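PDB 1T3Q: quinoline 2-oxidoreductase medium subunit from Pseudomonas putida, which binds FAD as the flavin-carrying subunit of a molybdenum hydroxylase that acts on quinoline, and probably takes part in its electron transfer. Local coordinates for residues Glu16-Leu21 against Tyr136-Ala141; Pro84-Ala87 against Leu93-Val96; Ala241-Leu246 against Arg274-Ala279. All coordinates share one frame; numbering follows the deposited sequence.

Overall arrangement
Near the N terminus, helix 14-23 supplies the first half of contact 1, whose loop closes at the end of strand 134-139, the nearest segment ends being 115 residues apart. Contact 2 is nested inside that loop: helices 84-89 and 92-97 meet across a short connection, about 29 Å from contact 1, centre to centre. Both belong to the FAD-binding part of the chain, contact 1 joining a helix to the five-stranded antiparallel sheet. Contact 3 follows in series in the C-terminal part, where helix 237-248 packs on helix 261-284. Its nearest atoms are about 7 Å from contact 2 but about 26 Å from contact 1, on the other side of the chain's centre.

Contact 1 (Glu16-Leu21 against Tyr136-Ala141); sequences EVIQVL and YIASSA
The peptide group joining S139 to S140 presents one face to I18: CG2 stands almost directly above S140 N at 3.5 Å, and CD1 lies above S139 O at 3.7 Å. On the opposite face sits the S139 hydroxyl, where OG accepts a weak hydrogen bond from A141 N. I18 thus uses both ends of its branched side chain. CG2 is anti to the backbone N, with CG1 beside that nitrogen (chi1 -68°), and chi2 of 171° stretches the chain to CD1. This methyl also meets A138 CB at 3.9 Å, so one side chain bridges the end of the strand and the turn beyond it. Cutting I18 back to an alanine would probably uncover this peptide face and open a gap beside A138 CB. Around the contact, V17 and L21 of the same helix touch V165 on the neighbouring strand, while Y136 makes a cation-pi contact with R168. Backbone bonding between I137 and R144 pairs strands 134-139 and 142-147. Helix 14-23 therefore packs beside a beta-hairpin, at the point where strand 134-139 turns into 142-147, within the FAD-binding domain of the molybdopterin dehydrogenase family; the A138 side chain is about 9 Å from the bound FAD.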
ATOM      1  N   GLU C  16     -39.926 -31.002  11.643  1.00 22.39           N
ATOM      2  CA  GLU C  16     -39.684 -29.967  10.649  1.00 23.62           C
ATOM      3  C   GLU C  16     -38.535 -30.392   9.734  1.00 23.23           C
ATOM      4  O   GLU C  16     -38.582 -30.159   8.526  1.00 21.54           O
ATOM      5  CB  GLU C  16     -39.363 -28.630  11.319  1.00 25.48           C
ATOM      6  CG  GLU C  16     -39.135 -27.510  10.319  1.00 30.74           C
ATOM      7  CD  GLU C  16     -39.001 -26.149  10.978  1.00 34.61           C
ATOM      8  OE1 GLU C  16     -38.640 -25.187  10.270  1.00 36.76           O
ATOM      9  OE2 GLU C  16     -39.261 -26.042  12.199  1.00 37.61           O
ATOM     10  N   VAL C  17     -37.512 -31.020  10.308  1.00 22.20           N
ATOM     11  CA  VAL C  17     -36.375 -31.496   9.518  1.00 21.83           C
ATOM     12  C   VAL C  17     -36.899 -32.478   8.475  1.00 23.18           C
ATOM     13  O   VAL C  17     -36.608 -32.362   7.287  1.00 23.12           O
ATOM     14  CB  VAL C  17     -35.338 -32.240  10.395  1.00 21.24           C
ATOM     15  CG1 VAL C  17     -34.322 -32.958   9.514  1.00 18.07           C
ATOM     16  CG2 VAL C  17     -34.635 -31.265  11.313  1.00 21.68           C
ATOM     17  N   ILE C  18     -37.677 -33.450   8.940  1.00 24.09           N
ATOM     18  CA  ILE C  18     -38.255 -34.466   8.070  1.00 25.48           C
ATOM     19  C   ILE C  18     -39.115 -33.831   6.980  1.00 25.04           C
ATOM     20  O   ILE C  18     -39.087 -34.255   5.824  1.00 23.98           O
ATOM     21  CB  ILE C  18     -39.108 -35.459   8.899  1.00 26.13           C
ATOM     22  CG1 ILE C  18     -38.189 -36.282   9.807  1.00 27.26           C
ATOM     23  CG2 ILE C  18     -39.922 -36.363   7.978  1.00 27.62           C
ATOM     24  CD1 ILE C  18     -38.916 -37.130  10.829  1.00 27.89           C
ATOM     25  N   GLN C  19     -39.868 -32.803   7.353  1.00 25.74           N
ATOM     26  CA  GLN C  19     -40.741 -32.115   6.412  1.00 27.81           C
ATOM     27  C   GLN C  19     -39.936 -31.422   5.312  1.00 28.03           C
ATOM     28  O   GLN C  19     -40.280 -31.502   4.130  1.00 27.17           O
ATOM     29  CB  GLN C  19     -41.601 -31.093   7.161  1.00 29.97           C
ATOM     30  CG  GLN C  19     -42.855 -30.665   6.416  1.00 34.64           C
ATOM     31  CD  GLN C  19     -42.558 -29.789   5.217  1.00 37.71           C
ATOM     32  OE1 GLN C  19     -43.015 -30.063   4.103  1.00 40.35           O
ATOM     33  NE2 GLN C  19     -41.797 -28.722   5.438  1.00 37.02           N
ATOM     34  N   VAL C  20     -38.860 -30.745   5.701  1.00 27.39           N
ATOM     35  CA  VAL C  20     -38.027 -30.045   4.735  1.00 27.16           C
ATOM     36  C   VAL C  20     -37.365 -31.018   3.762  1.00 27.17           C
ATOM     37  O   VAL C  20     -37.401 -30.810   2.550  1.00 26.54           O
ATOM     38  CB  VAL C  20     -36.934 -29.208   5.436  1.00 28.55           C
ATOM     39  CG1 VAL C  20     -36.074 -28.499   4.396  1.00 29.34           C
ATOM     40  CG2 VAL C  20     -37.579 -28.192   6.371  1.00 28.00           C
ATOM     41  N   LEU C  21     -36.768 -32.083   4.286  1.00 27.51           N
ATOM     42  CA  LEU C  21     -36.112 -33.070   3.432  1.00 27.22           C
ATOM     43  C   LEU C  21     -37.133 -33.720   2.506  1.00 29.07           C
ATOM     44  O   LEU C  21     -36.846 -34.031   1.350  1.00 28.13           O
ATOM     45  CB  LEU C  21     -35.449 -34.148   4.281  1.00 26.63           C
ATOM     46  CG  LEU C  21     -34.322 -33.682   5.201  1.00 25.75           C
ATOM     47  CD1 LEU C  21     -33.936 -34.808   6.140  1.00 24.02           C
ATOM     48  CD2 LEU C  21     -33.131 -33.239   4.362  1.00 24.57           C
ATOM     49  N   TYR C 136     -32.284 -46.384  15.045  1.00 23.33           N
ATOM     50  CA  TYR C 136     -33.672 -45.955  15.010  1.00 23.89           C
ATOM     51  C   TYR C 136     -33.732 -44.802  14.025  1.00 24.28           C
ATOM     52  O   TYR C 136     -33.082 -43.773  14.210  1.00 25.56           O
ATOM     53  CB  TYR C 136     -34.147 -45.557  16.405  1.00 23.98           C
ATOM     54  CG  TYR C 136     -34.265 -46.768  17.300  1.00 27.33           C
ATOM     55  CD1 TYR C 136     -33.136 -47.343  17.883  1.00 27.96           C
ATOM     56  CD2 TYR C 136     -35.496 -47.400  17.489  1.00 28.15           C
ATOM     57  CE1 TYR C 136     -33.224 -48.521  18.626  1.00 28.44           C
ATOM     58  CE2 TYR C 136     -35.595 -48.582  18.229  1.00 29.13           C
ATOM     59  CZ  TYR C 136     -34.455 -49.136  18.792  1.00 29.52           C
ATOM     60  OH  TYR C 136     -34.541 -50.309  19.508  1.00 31.32           O
ATOM     61  N   ILE C 137     -34.503 -45.009  12.961  1.00 24.04           N
ATOM     62  CA  ILE C 137     -34.630 -44.049  11.876  1.00 23.95           C
ATOM     63  C   ILE C 137     -36.018 -43.433  11.775  1.00 24.63           C
ATOM     64  O   ILE C 137     -37.020 -44.148  11.731  1.00 26.19           O
ATOM     65  CB  ILE C 137     -34.286 -44.744  10.544  1.00 24.60           C
ATOM     66  CG1 ILE C 137     -32.892 -45.377  10.651  1.00 26.61           C
ATOM     67  CG2 ILE C 137     -34.357 -43.749   9.399  1.00 25.00           C
ATOM     68  CD1 ILE C 137     -32.565 -46.373   9.552  1.00 25.94           C
ATOM     69  N   ALA C 138     -36.068 -42.106  11.719  1.00 24.15           N
ATOM     70  CA  ALA C 138     -37.334 -41.394  11.626  1.00 24.90           C
ATOM     71  C   ALA C 138     -37.662 -40.955  10.209  1.00 25.97           C
ATOM     72  O   ALA C 138     -36.778 -40.620   9.415  1.00 25.59           O
ATOM     73  CB  ALA C 138     -37.321 -40.183  12.550  1.00 22.30           C
ATOM     74  N   SER C 139     -38.953 -40.960   9.902  1.00 26.42           N
ATOM     75  CA  SER C 139     -39.451 -40.546   8.599  1.00 28.51           C
ATOM     76  C   SER C 139     -40.820 -39.948   8.865  1.00 28.70           C
ATOM     77  O   SER C 139     -41.278 -39.923  10.006  1.00 26.82           O
ATOM     78  CB  SER C 139     -39.596 -41.746   7.662  1.00 29.76           C
ATOM     79  OG  SER C 139     -40.610 -42.622   8.122  1.00 29.65           O
ATOM     80  N   SER C 140     -41.470 -39.470   7.816  1.00 29.84           N
ATOM     81  CA  SER C 140     -42.791 -38.888   7.963  1.00 33.40           C
ATOM     82  C   SER C 140     -43.757 -39.889   8.596  1.00 33.71           C
ATOM     83  O   SER C 140     -44.618 -39.519   9.394  1.00 33.37           O
ATOM     84  CB  SER C 140     -43.323 -38.463   6.596  1.00 34.64           C
ATOM     85  OG  SER C 140     -44.678 -38.063   6.689  1.00 42.30           O
ATOM     86  N   ALA C 141     -43.592 -41.160   8.239  1.00 33.58           N
ATOM     87  CA  ALA C 141     -44.451 -42.235   8.723  1.00 34.10           C
ATOM     88  C   ALA C 141     -44.207 -42.671  10.157  1.00 34.13           C
ATOM     89  O   ALA C 141     -45.050 -43.337  10.753  1.00 35.31           O
ATOM     90  CB  ALA C 141     -44.326 -43.441   7.800  1.00 34.36           C
TER

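Contact 2 (Pro84-Ala87 against Leu93-Val96); sequences PTVA and LPKV
V86 and L93 bring two successive short helices together, 84-89 and 92-97, with their CA atoms 7.5 Å apart across the segments. The two consecutive helices, joined by a short connection, pack against each other within the FAD-binding domain, the chain changing direction within the few residues between them. The meeting is wholly apolar and is carried on the first helix by a single methyl, V86 CG1. A chi1 of 172° sets CG1 anti to the backbone N, and from there it reaches the start of the second helix. CG1 touches L93 CD1 at 3.8 Å, the two side chains crossing at a slant. L93 CB lies 4.1 Å from the same methyl, so L93 meets V86 both at its base and at one branch. Beside L93, the ring of P94 comes up to V86 CG1 with its CD corner, 4.0 Å away; the methyl is displaced to one side of the ring rather than lying in its plane, and the two side chains run past each other in opposite senses. Outward from this contact, V86 also touches I62 of strand 62-65, and L93 packs on M124 of helix 123-130, which places the pair between the sheet and that helix. D83 OD1 accepts a hydrogen bond from V86 N, holding the backbone that carries the valine. The L93 side chain is about 7 Å from that of H77, which binds FAD. Seen from V86 CG1, the directions to L93 CD1 and to P94 CD stand about 81° apart, with L93 CB in the sector between them.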
ATOM      1  N   PRO C  84     -19.366 -39.858  30.915  1.00 33.74           N
ATOM      2  CA  PRO C  84     -19.368 -40.823  32.021  1.00 34.69           C
ATOM      3  C   PRO C  84     -20.271 -42.031  31.780  1.00 34.39           C
ATOM      4  O   PRO C  84     -19.871 -43.171  32.012  1.00 35.30           O
ATOM      5  CB  PRO C  84     -19.849 -39.990  33.209  1.00 34.75           C
ATOM      6  CG  PRO C  84     -19.403 -38.612  32.863  1.00 35.96           C
ATOM      7  CD  PRO C  84     -19.749 -38.521  31.401  1.00 34.89           C
ATOM      8  N   THR C  85     -21.493 -41.775  31.326  1.00 33.54           N
ATOM      9  CA  THR C  85     -22.442 -42.847  31.065  1.00 33.32           C
ATOM     10  C   THR C  85     -21.880 -43.826  30.045  1.00 32.38           C
ATOM     11  O   THR C  85     -21.858 -45.032  30.278  1.00 32.08           O
ATOM     12  CB  THR C  85     -23.778 -42.294  30.545  1.00 33.57           C
ATOM     13  OG1 THR C  85     -24.313 -41.373  31.498  1.00 34.68           O
ATOM     14  CG2 THR C  85     -24.776 -43.421  30.334  1.00 33.75           C
ATOM     15  N   VAL C  86     -21.425 -43.305  28.911  1.00 30.73           N
ATOM     16  CA  VAL C  86     -20.857 -44.152  27.874  1.00 29.08           C
ATOM     17  C   VAL C  86     -19.679 -44.936  28.431  1.00 30.81           C
ATOM     18  O   VAL C  86     -19.560 -46.141  28.217  1.00 31.20           O
ATOM     19  CB  VAL C  86     -20.361 -43.317  26.676  1.00 27.84           C
ATOM     20  CG1 VAL C  86     -19.598 -44.207  25.709  1.00 25.61           C
ATOM     21  CG2 VAL C  86     -21.541 -42.659  25.979  1.00 24.63           C
ATOM     22  N   ALA C  87     -18.813 -44.237  29.156  1.00 31.39           N
ATOM     23  CA  ALA C  87     -17.629 -44.851  29.737  1.00 33.57           C
ATOM     24  C   ALA C  87     -17.941 -46.054  30.624  1.00 34.43           C
ATOM     25  O   ALA C  87     -17.221 -47.053  30.597  1.00 35.52           O
ATOM     26  CB  ALA C  87     -16.841 -43.809  30.532  1.00 32.68           C
ATOM     27  N   LEU C  93     -16.237 -48.248  23.412  1.00 26.57           N
ATOM     28  CA  LEU C  93     -16.543 -47.127  22.524  1.00 27.47           C
ATOM     29  C   LEU C  93     -15.486 -46.023  22.607  1.00 27.31           C
ATOM     30  O   LEU C  93     -14.913 -45.628  21.595  1.00 26.82           O
ATOM     31  CB  LEU C  93     -17.926 -46.548  22.847  1.00 28.43           C
ATOM     32  CG  LEU C  93     -18.814 -46.159  21.659  1.00 30.96           C
ATOM     33  CD1 LEU C  93     -20.014 -45.380  22.169  1.00 30.63           C
ATOM     34  CD2 LEU C  93     -18.044 -45.330  20.656  1.00 28.00           C
ATOM     35  N   PRO C  94     -15.214 -45.506  23.816  1.00 27.52           N
ATOM     36  CA  PRO C  94     -14.196 -44.453  23.876  1.00 27.46           C
ATOM     37  C   PRO C  94     -12.794 -44.925  23.474  1.00 27.15           C
ATOM     38  O   PRO C  94     -11.990 -44.135  22.985  1.00 26.33           O
ATOM     39  CB  PRO C  94     -14.281 -43.960  25.327  1.00 27.65           C
ATOM     40  CG  PRO C  94     -14.858 -45.117  26.070  1.00 29.17           C
ATOM     41  CD  PRO C  94     -15.889 -45.662  25.116  1.00 28.79           C
ATOM     42  N   LYS C  95     -12.497 -46.206  23.665  1.00 26.05           N
ATOM     43  CA  LYS C  95     -11.177 -46.701  23.290  1.00 26.68           C
ATOM     44  C   LYS C  95     -11.029 -46.749  21.769  1.00 25.70           C
ATOM     45  O   LYS C  95      -9.933 -46.569  21.229  1.00 24.85           O
ATOM     46  CB  LYS C  95     -10.921 -48.080  23.908  1.00 28.33           C
ATOM     47  CG  LYS C  95     -10.857 -48.033  25.430  1.00 33.02           C
ATOM     48  CD  LYS C  95     -10.135 -49.229  26.026  1.00 35.40           C
ATOM     49  CE  LYS C  95     -10.873 -50.524  25.771  1.00 37.47           C
ATOM     50  NZ  LYS C  95     -10.205 -51.649  26.485  1.00 40.57           N
ATOM     51  N   VAL C  96     -12.141 -46.981  21.079  1.00 23.95           N
ATOM     52  CA  VAL C  96     -12.135 -47.032  19.622  1.00 23.36           C
ATOM     53  C   VAL C  96     -12.052 -45.612  19.061  1.00 24.01           C
ATOM     54  O   VAL C  96     -11.345 -45.356  18.084  1.00 23.55           O
ATOM     55  CB  VAL C  96     -13.417 -47.711  19.078  1.00 21.65           C
ATOM     56  CG1 VAL C  96     -13.466 -47.594  17.557  1.00 21.54           C
ATOM     57  CG2 VAL C  96     -13.445 -49.184  19.489  1.00 21.99           C
TER

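Contact 3 (Ala241-Leu246 against Arg274-Ala279); sequences ATAAEL and RVILKA
I276 points its side chain from helix 261-284 toward A243 on helix 237-248. Its CB begins 5.7 Å from A243 CB, too far for contact. CG2, anti to the backbone N, gains little and stays 5.4 Å from A243 CB. The other branch does the work: CG1 lies beside the backbone N, at 5.1 Å from A243 CB, and a chi2 of 174° carries the chain onward in extended form. CD1, at the tip, closes to 3.7 Å from A243 CB, methyl against methyl. The same atom comes within 4.4 Å of A244 N, resting near the backbone where the small side chains of A243 and A244 probably let the isoleucine approach. Helix 261-284 is the long helix of the CO dehydrogenase flavoprotein C-terminal domain, laid on an antiparallel sheet: V275 touches A195 and A197, and A279 touches A197 and L199, all on strand 193-202. I276, on a different face of the helix from these, projects instead to helix 237-248, which lies alongside the long helix. A243 is also met by F229 and L230 of helix 224-230, and A244 by K269 and Q273 of the long helix. R274, at the start of the segment 274-279, turns elsewhere: its NH2 forms a salt bridge with D181 OD1, and its side chain packs on T652 of the large subunit. Further along the helix of A243, T248 OG1 is hydrogen-bonded to the carbonyl oxygens of A244 and E245.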
ATOM      1  N   ALA C 241      -2.857 -66.999  16.619  1.00 24.12           N
ATOM      2  CA  ALA C 241      -2.338 -66.976  15.257  1.00 24.82           C
ATOM      3  C   ALA C 241      -3.241 -67.775  14.321  1.00 24.54           C
ATOM      4  O   ALA C 241      -3.560 -67.324  13.222  1.00 24.17           O
ATOM      5  CB  ALA C 241      -0.922 -67.540  15.224  1.00 26.96           C
ATOM      6  N   THR C 242      -3.650 -68.964  14.757  1.00 24.30           N
ATOM      7  CA  THR C 242      -4.519 -69.806  13.941  1.00 24.67           C
ATOM      8  C   THR C 242      -5.874 -69.134  13.731  1.00 23.07           C
ATOM      9  O   THR C 242      -6.431 -69.165  12.634  1.00 24.31           O
ATOM     10  CB  THR C 242      -4.749 -71.186  14.596  1.00 24.85           C
ATOM     11  OG1 THR C 242      -3.494 -71.853  14.760  1.00 28.01           O
ATOM     12  CG2 THR C 242      -5.653 -72.042  13.726  1.00 25.24           C
ATOM     13  N   ALA C 243      -6.401 -68.523  14.785  1.00 22.73           N
ATOM     14  CA  ALA C 243      -7.690 -67.843  14.684  1.00 23.72           C
ATOM     15  C   ALA C 243      -7.590 -66.670  13.709  1.00 23.74           C
ATOM     16  O   ALA C 243      -8.530 -66.394  12.958  1.00 22.56           O
ATOM     17  CB  ALA C 243      -8.132 -67.350  16.055  1.00 22.45           C
ATOM     18  N   ALA C 244      -6.445 -65.990  13.723  1.00 23.96           N
ATOM     19  CA  ALA C 244      -6.215 -64.847  12.838  1.00 24.52           C
ATOM     20  C   ALA C 244      -6.237 -65.284  11.370  1.00 24.70           C
ATOM     21  O   ALA C 244      -6.739 -64.564  10.507  1.00 25.31           O
ATOM     22  CB  ALA C 244      -4.879 -64.183  13.176  1.00 24.94           C
ATOM     23  N   GLU C 245      -5.690 -66.465  11.095  1.00 24.72           N
ATOM     24  CA  GLU C 245      -5.672 -67.008   9.739  1.00 25.28           C
ATOM     25  C   GLU C 245      -7.102 -67.311   9.298  1.00 25.69           C
ATOM     26  O   GLU C 245      -7.513 -66.965   8.189  1.00 24.10           O
ATOM     27  CB  GLU C 245      -4.848 -68.296   9.696  1.00 26.86           C
ATOM     28  CG  GLU C 245      -3.357 -68.098   9.910  1.00 29.26           C
ATOM     29  N   LEU C 246      -7.854 -67.967  10.180  1.00 24.82           N
ATOM     30  CA  LEU C 246      -9.239 -68.323   9.900  1.00 25.24           C
ATOM     31  C   LEU C 246     -10.098 -67.088   9.686  1.00 24.66           C
ATOM     32  O   LEU C 246     -10.990 -67.082   8.841  1.00 25.14           O
ATOM     33  CB  LEU C 246      -9.816 -69.146  11.054  1.00 24.77           C
ATOM     34  CG  LEU C 246      -9.267 -70.558  11.257  1.00 26.53           C
ATOM     35  CD1 LEU C 246      -9.844 -71.145  12.536  1.00 24.23           C
ATOM     36  CD2 LEU C 246      -9.624 -71.427  10.058  1.00 26.02           C
ATOM     37  N   ARG C 274      -3.025 -59.911  17.233  1.00 25.94           N
ATOM     38  CA  ARG C 274      -2.682 -58.994  18.309  1.00 25.77           C
ATOM     39  C   ARG C 274      -3.873 -58.659  19.205  1.00 24.91           C
ATOM     40  O   ARG C 274      -3.763 -58.693  20.432  1.00 23.34           O
ATOM     41  CB  ARG C 274      -2.109 -57.699  17.729  1.00 28.91           C
ATOM     42  CG  ARG C 274      -1.669 -56.700  18.785  1.00 33.47           C
ATOM     43  CD  ARG C 274      -1.504 -55.310  18.193  1.00 36.37           C
ATOM     44  NE  ARG C 274      -0.491 -55.258  17.146  1.00 37.43           N
ATOM     45  CZ  ARG C 274      -0.278 -54.197  16.370  1.00 38.50           C
ATOM     46  NH1 ARG C 274       0.671 -54.231  15.444  1.00 38.93           N
ATOM     47  NH2 ARG C 274      -1.019 -53.107  16.515  1.00 36.84           N
ATOM     48  N   VAL C 275      -5.007 -58.331  18.593  1.00 23.41           N
ATOM     49  CA  VAL C 275      -6.200 -57.973  19.352  1.00 23.68           C
ATOM     50  C   VAL C 275      -6.790 -59.161  20.123  1.00 21.87           C
ATOM     51  O   VAL C 275      -7.310 -58.997  21.231  1.00 22.57           O
ATOM     52  CB  VAL C 275      -7.280 -57.328  18.428  1.00 25.52           C
ATOM     53  CG1 VAL C 275      -7.870 -58.366  17.481  1.00 26.76           C
ATOM     54  CG2 VAL C 275      -8.366 -56.680  19.274  1.00 27.52           C
ATOM     55  N   ILE C 276      -6.704 -60.358  19.554  1.00 21.63           N
ATOM     56  CA  ILE C 276      -7.217 -61.539  20.240  1.00 21.07           C
ATOM     57  C   ILE C 276      -6.424 -61.748  21.531  1.00 23.03           C
ATOM     58  O   ILE C 276      -7.003 -61.941  22.600  1.00 23.59           O
ATOM     59  CB  ILE C 276      -7.089 -62.805  19.375  1.00 21.24           C
ATOM     60  CG1 ILE C 276      -8.091 -62.749  18.220  1.00 20.24           C
ATOM     61  CG2 ILE C 276      -7.311 -64.053  20.236  1.00 20.61           C
ATOM     62  CD1 ILE C 276      -7.942 -63.885  17.229  1.00 21.87           C
ATOM     63  N   LEU C 277      -5.098 -61.709  21.429  1.00 23.04           N
ATOM     64  CA  LEU C 277      -4.252 -61.886  22.603  1.00 24.56           C
ATOM     65  C   LEU C 277      -4.540 -60.797  23.631  1.00 25.17           C
ATOM     66  O   LEU C 277      -4.581 -61.056  24.834  1.00 27.06           O
ATOM     67  CB  LEU C 277      -2.771 -61.853  22.203  1.00 23.56           C
ATOM     68  CG  LEU C 277      -2.270 -63.099  21.466  1.00 23.39           C
ATOM     69  CD1 LEU C 277      -0.909 -62.845  20.832  1.00 23.41           C
ATOM     70  CD2 LEU C 277      -2.199 -64.257  22.453  1.00 23.16           C
ATOM     71  N   LYS C 278      -4.754 -59.578  23.150  1.00 25.49           N
ATOM     72  CA  LYS C 278      -5.034 -58.453  24.032  1.00 25.51           C
ATOM     73  C   LYS C 278      -6.371 -58.636  24.748  1.00 25.69           C
ATOM     74  O   LYS C 278      -6.486 -58.371  25.948  1.00 25.54           O
ATOM     75  CB  LYS C 278      -5.044 -57.148  23.225  1.00 25.38           C
ATOM     76  CG  LYS C 278      -5.052 -55.879  24.069  1.00 25.80           C
ATOM     77  N   ALA C 279      -7.382 -59.092  24.015  1.00 24.73           N
ATOM     78  CA  ALA C 279      -8.703 -59.311  24.593  1.00 26.65           C
ATOM     79  C   ALA C 279      -8.665 -60.432  25.627  1.00 27.83           C
ATOM     80  O   ALA C 279      -9.346 -60.364  26.650  1.00 28.82           O
ATOM     81  CB  ALA C 279      -9.713 -59.644  23.497  1.00 26.26           C
TER